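Local coordinates for protein ADP-ribosylating toxin CARDS (Mycoplasma pneumoniae, PDB 4TLV) that transfers the ADP-ribosyl group of NAD(+) to multiple target proteins in vitro and causes vacuolation in mammalian cells, at residues 139-142 against 143-147; 247-251 against 252-256. One frame throughout, in Å; residues are numbered along the deposited sequence.

Contact 1 (139-142 against 143-147) comes first along the chain, about a hundred residues ahead of contact 2 (247-251 against 252-256). Their centres are about 27 Å apart and their nearest atoms about 18 Å, so the two do not touch. Both are short corners leading into a strand, but of different antiparallel sheets. Contact 1 starts strand 146-156, an inner strand of the five-stranded sheet of the mono-ADP-ribosyltransferase domain. Contact 2 leads into strand 253-258, at the edge of a three-stranded sheet in a region inferred to form the NAD(+)-binding pocket. Each thus delivers the chain to one strand of its own sheet, in the part of the toxin that precedes the D2 and D3 domains.

Contact 1: 139-142 against 143-147. With SO4 (sulfate ion), chain G.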
loop_
_atom_site.group_PDB
_atom_site.type_symbol
_atom_site.label_atom_id
_atom_site.label_comp_id
_atom_site.label_asym_id
_atom_site.label_seq_id
_atom_site.Cartn_x
_atom_site.Cartn_y
_atom_site.Cartn_z
ATOM N N GLY A 139 -20.520 9.446 -6.595
ATOM C CA GLY A 139 -21.042 10.669 -7.191
ATOM C C GLY A 139 -20.193 11.917 -7.024
ATOM O O GLY A 139 -19.048 11.856 -6.559
ATOM N N PRO A 140 -20.755 13.071 -7.399
ATOM C CA PRO A 140 -20.049 14.353 -7.424
ATOM C C PRO A 140 -19.495 14.777 -6.065
ATOM O O PRO A 140 -20.054 14.444 -5.016
ATOM C CB PRO A 140 -21.147 15.357 -7.837
ATOM C CG PRO A 140 -22.179 14.533 -8.511
ATOM C CD PRO A 140 -22.163 13.210 -7.812
ATOM N N ILE A 141 -18.414 15.543 -6.098
ATOM C CA ILE A 141 -17.835 16.097 -4.884
ATOM C C ILE A 141 -18.124 17.586 -4.868
ATOM O O ILE A 141 -17.763 18.282 -5.807
ATOM C CB ILE A 141 -16.303 15.881 -4.833
ATOM C CG1 ILE A 141 -15.979 14.384 -4.828
ATOM C CG2 ILE A 141 -15.711 16.554 -3.575
ATOM C CD1 ILE A 141 -14.476 14.088 -4.863
ATOM N N ALA A 142 -18.786 18.057 -3.812
ATOM C CA ALA A 142 -19.152 19.466 -3.691
ATOM C C ALA A 142 -17.940 20.366 -3.463
ATOM O O ALA A 142 -16.959 19.950 -2.850
ATOM C CB ALA A 142 -20.132 19.647 -2.561
ATOM N N ALA A 143 -18.028 21.617 -3.924
ATOM C CA ALA A 143 -16.950 22.580 -3.690
ATOM C C ALA A 143 -16.627 22.714 -2.201
ATOM O O ALA A 143 -15.468 22.904 -1.814
ATOM C CB ALA A 143 -17.323 23.946 -4.280
ATOM N N ALA A 144 -17.660 22.625 -1.366
ATOM C CA ALA A 144 -17.499 22.768 0.078
ATOM C C ALA A 144 -16.576 21.734 0.741
ATOM O O ALA A 144 -16.081 21.984 1.841
ATOM C CB ALA A 144 -18.871 22.794 0.776
ATOM N N ASN A 145 -16.349 20.591 0.084
ATOM C CA ASN A 145 -15.411 19.583 0.597
ATOM C C ASN A 145 -13.939 19.937 0.325
ATOM O O ASN A 145 -13.044 19.382 0.955
ATOM C CB ASN A 145 -15.675 18.192 -0.024
ATOM C CG ASN A 145 -16.942 17.535 0.501
ATOM O OD1 ASN A 145 -18.095 18.112 0.175
ATOM N ND2 ASN A 145 -16.880 16.497 1.178
ATOM N N VAL A 146 -13.688 20.827 -0.632
ATOM C CA VAL A 146 -12.318 21.040 -1.107
ATOM C C VAL A 146 -11.646 22.132 -0.279
ATOM O O VAL A 146 -12.055 23.302 -0.322
ATOM C CB VAL A 146 -12.282 21.402 -2.611
ATOM C CG1 VAL A 146 -10.836 21.528 -3.108
ATOM C CG2 VAL A 146 -13.023 20.348 -3.435
ATOM N N ARG A 147 -10.653 21.752 0.515
ATOM C CA ARG A 147 -10.067 22.709 1.444
ATOM C C ARG A 147 -8.934 23.518 0.834
ATOM O O ARG A 147 -8.862 24.729 1.044
ATOM C CB ARG A 147 -9.577 22.037 2.731
ATOM C CG ARG A 147 -9.016 23.052 3.758
ATOM C CD ARG A 147 -8.857 22.460 5.162
ATOM N NE ARG A 147 -7.616 21.687 5.291
ATOM C CZ ARG A 147 -7.106 21.301 6.453
ATOM N NH1 ARG A 147 -7.727 21.616 7.593
ATOM N NH2 ARG A 147 -5.978 20.611 6.486
HETATM S S SO4 G . -6.264 19.189 10.178
HETATM O O1 SO4 G . -7.287 20.230 10.118
HETATM O O2 SO4 G . -5.519 19.250 11.448
HETATM O O3 SO4 G . -6.920 17.889 10.089
HETATM O O4 SO4 G . -5.317 19.376 9.061
HETATM O O HOH W 1 -19.484 16.470 -1.530
#
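A single turn of 3-10 helix links Ala142 to Asn145 just ahead of strand 146-156 in the mono-ADP-ribosyltransferase domain. Asn145 N donates to Ala142 O at 3.1 Å, the amide standing above the carbonyl plane, 54° out of it. The next bond of the same i to i+3 kind runs from Val146 N to Ala143 O at 3.0 Å. The small methyls of Ala142, Ala143 and Ala144 suit a tight turn that lies partly at the surface, with Ala142 supplying the carbonyl just before it.

Asn145 does more than close the turn. Its CG stands beside the backbone N (chi1 -72°), which turns the amide back toward the incoming chain. One water molecule completes that link: it accepts from Ala142 N at 2.9 Å and donates to Asn145 OD1 at 2.7 Å. The other end of the amide, ND2, gives hydrogen bonds to Arg84 O and Asp86 OD2, so both ends of this buried group have partners and its rotation is fixed. At the base of the side chain, Asn145 CB meets Ile141 CG2 at 3.9 Å, the two side chains lying at about a right angle. Wholly apolar, Ile141 suits its buried place.

Beyond the turn, Arg147 grips a sulfate, probably from the crystallisation liquor, with two nitrogens: NH1 reaches O1 and NH2 reaches O4, each at 2.9 Å, O4 lying in the guanidinium plane. Arg8 holds the same anion, while Arg147 NE is paired with Glu82.

Strand 76-84 lies against the turn, where Ile141 and Asn145 touch Ile83 and Val146 touches Tyr81. Backbone hydrogen bonds between Arg147 and both Glu82 and Asn182 set the start of strand 146-156 between strand 76-84 and the chain just beyond strand 168-181.

Contact 2: 247-251 against 252-256; sequences DKCIA and EKIDN. With SO4 (sulfate ion), chain H.
Ala251 is almost fully extended (phi -174°), Glu252 turns the chain with helix-like angles, and Lys253 is extended again, so that the backbone rounds a corner into the strand. Inside the corner sits the end of Ile254. Its CG1 lies beside the backbone N and the chain then bends at chi2 (70°), which brings CD1 back over the incoming loop. There CD1 touches Cys249 CB at 4.0 Å and Ala251 CB at 4.1 Å. The longer branch of isoleucine, ending in CD1, is long enough to reach both the Cys249 methylene and the Ala251 methyl, and the short side chain of Ala251 lets the tip of Ile254 come up against it.

Cys249 adds a covalent tie: its SG is joined to Cys232 SG, linking the loop to the chain just after helix 228-231. The strand that follows, 253-258, is an edge strand of a three-stranded antiparallel sheet, paired with 214-219 through backbone bonds of Glu252 and Lys253 with Asp219 and of Asp255 with Val217. This region is inferred to contribute to the NAD(+)-binding pocket.

Lys253 and Asp255, two residues apart, point to the same side. The straight Lys253 chain carries NZ to the syn lone pair of Asp255 OD1, a salt bridge of 2.7 Å. The same NZ binds O1 of a sulfate, probably from the crystallisation liquor, at 2.6 Å, and more weakly its O2; Ser267 OG holds that anion too. Glu252 OE2 bonds to Ser221 OG and lies near Glu271 of the KELED motif, while OE1 has a long, weak ion pair with Arg168.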
loop_
_atom_site.group_PDB
_atom_site.type_symbol
_atom_site.label_atom_id
_atom_site.label_comp_id
_atom_site.label_asym_id
_atom_site.label_seq_id
_atom_site.Cartn_x
_atom_site.Cartn_y
_atom_site.Cartn_z
ATOM N N ASP A 247 -4.992 11.222 -25.480
ATOM C CA ASP A 247 -3.862 12.123 -25.653
ATOM C C ASP A 247 -3.681 13.044 -24.453
ATOM O O ASP A 247 -2.583 13.542 -24.213
ATOM C CB ASP A 247 -4.032 12.947 -26.931
ATOM C CG ASP A 247 -3.865 12.109 -28.188
ATOM O OD1 ASP A 247 -3.244 11.028 -28.107
ATOM O OD2 ASP A 247 -4.351 12.531 -29.259
ATOM N N LYS A 248 -4.758 13.269 -23.705
ATOM C CA LYS A 248 -4.699 14.100 -22.502
ATOM C C LYS A 248 -4.307 13.310 -21.239
ATOM O O LYS A 248 -4.129 13.892 -20.167
ATOM C CB LYS A 248 -6.042 14.799 -22.269
ATOM C CG LYS A 248 -6.490 15.717 -23.404
ATOM C CD LYS A 248 -5.766 17.052 -23.370
ATOM C CE LYS A 248 -6.399 18.036 -24.350
ATOM N NZ LYS A 248 -5.890 19.429 -24.177
ATOM N N CYS A 249 -4.192 11.993 -21.367
ATOM C CA CYS A 249 -3.777 11.148 -20.247
ATOM C C CYS A 249 -2.298 11.332 -19.950
ATOM O O CYS A 249 -1.477 11.510 -20.861
ATOM C CB CYS A 249 -4.055 9.672 -20.537
ATOM S SG CYS A 249 -5.826 9.245 -20.652
ATOM N N ILE A 250 -1.950 11.272 -18.674
ATOM C CA ILE A 250 -0.554 11.337 -18.276
ATOM C C ILE A 250 -0.024 9.933 -17.960
ATOM O O ILE A 250 -0.268 9.392 -16.883
ATOM C CB ILE A 250 -0.377 12.307 -17.106
ATOM C CG1 ILE A 250 -0.754 13.723 -17.570
ATOM C CG2 ILE A 250 1.072 12.276 -16.592
ATOM C CD1 ILE A 250 -0.700 14.744 -16.489
ATOM N N ALA A 251 0.698 9.357 -18.920
ATOM C CA ALA A 251 1.161 7.972 -18.845
ATOM C C ALA A 251 2.075 7.718 -20.042
ATOM O O ALA A 251 2.005 8.463 -21.028
ATOM C CB ALA A 251 -0.023 7.019 -18.889
ATOM N N GLU A 252 2.914 6.683 -19.962
ATOM C CA GLU A 252 3.739 6.303 -21.109
ATOM C C GLU A 252 2.836 5.788 -22.216
ATOM O O GLU A 252 3.106 6.008 -23.405
ATOM C CB GLU A 252 4.770 5.226 -20.744
ATOM C CG GLU A 252 5.784 5.638 -19.674
ATOM C CD GLU A 252 7.015 4.716 -19.654
ATOM O OE1 GLU A 252 7.128 3.818 -20.528
ATOM O OE2 GLU A 252 7.881 4.906 -18.777
ATOM N N LYS A 253 1.751 5.121 -21.823
ATOM C CA LYS A 253 0.922 4.413 -22.782
ATOM C C LYS A 253 -0.308 3.852 -22.095
ATOM O O LYS A 253 -0.293 3.643 -20.887
ATOM C CB LYS A 253 1.761 3.269 -23.355
ATOM C CG LYS A 253 1.095 2.398 -24.380
ATOM C CD LYS A 253 1.959 1.150 -24.592
ATOM C CE LYS A 253 1.289 0.165 -25.526
ATOM N NZ LYS A 253 1.882 -1.196 -25.383
ATOM N N ILE A 254 -1.374 3.614 -22.856
ATOM C CA ILE A 254 -2.557 2.926 -22.331
ATOM C C ILE A 254 -2.705 1.580 -23.033
ATOM O O ILE A 254 -2.607 1.491 -24.253
ATOM C CB ILE A 254 -3.864 3.767 -22.445
ATOM C CG1 ILE A 254 -3.949 4.811 -21.329
ATOM C CG2 ILE A 254 -5.093 2.874 -22.277
ATOM C CD1 ILE A 254 -2.983 5.930 -21.431
ATOM N N ASP A 255 -2.874 0.524 -22.252
ATOM C CA ASP A 255 -3.082 -0.812 -22.795
ATOM C C ASP A 255 -4.464 -1.331 -22.446
ATOM O O ASP A 255 -4.977 -1.054 -21.366
ATOM C CB ASP A 255 -2.049 -1.777 -22.235
ATOM C CG ASP A 255 -0.649 -1.472 -22.727
ATOM O OD1 ASP A 255 -0.359 -1.772 -23.901
ATOM O OD2 ASP A 255 0.149 -0.916 -21.945
ATOM N N ASN A 256 -5.061 -2.085 -23.369
ATOM C CA ASN A 256 -6.322 -2.776 -23.106
ATOM C C ASN A 256 -6.102 -4.284 -23.092
ATOM O O ASN A 256 -5.399 -4.821 -23.954
ATOM C CB ASN A 256 -7.353 -2.438 -24.192
ATOM C CG ASN A 256 -7.513 -0.944 -24.405
ATOM O OD1 ASN A 256 -7.823 -0.215 -23.339
ATOM N ND2 ASN A 256 -7.351 -0.450 -25.522
HETATM S S SO4 H . 5.255 -1.619 -25.786
HETATM O O1 SO4 H . 4.386 -0.456 -25.649
HETATM O O2 SO4 H . 4.647 -2.763 -25.110
HETATM O O3 SO4 H . 6.564 -1.304 -25.217
HETATM O O4 SO4 H . 5.411 -1.939 -27.204
#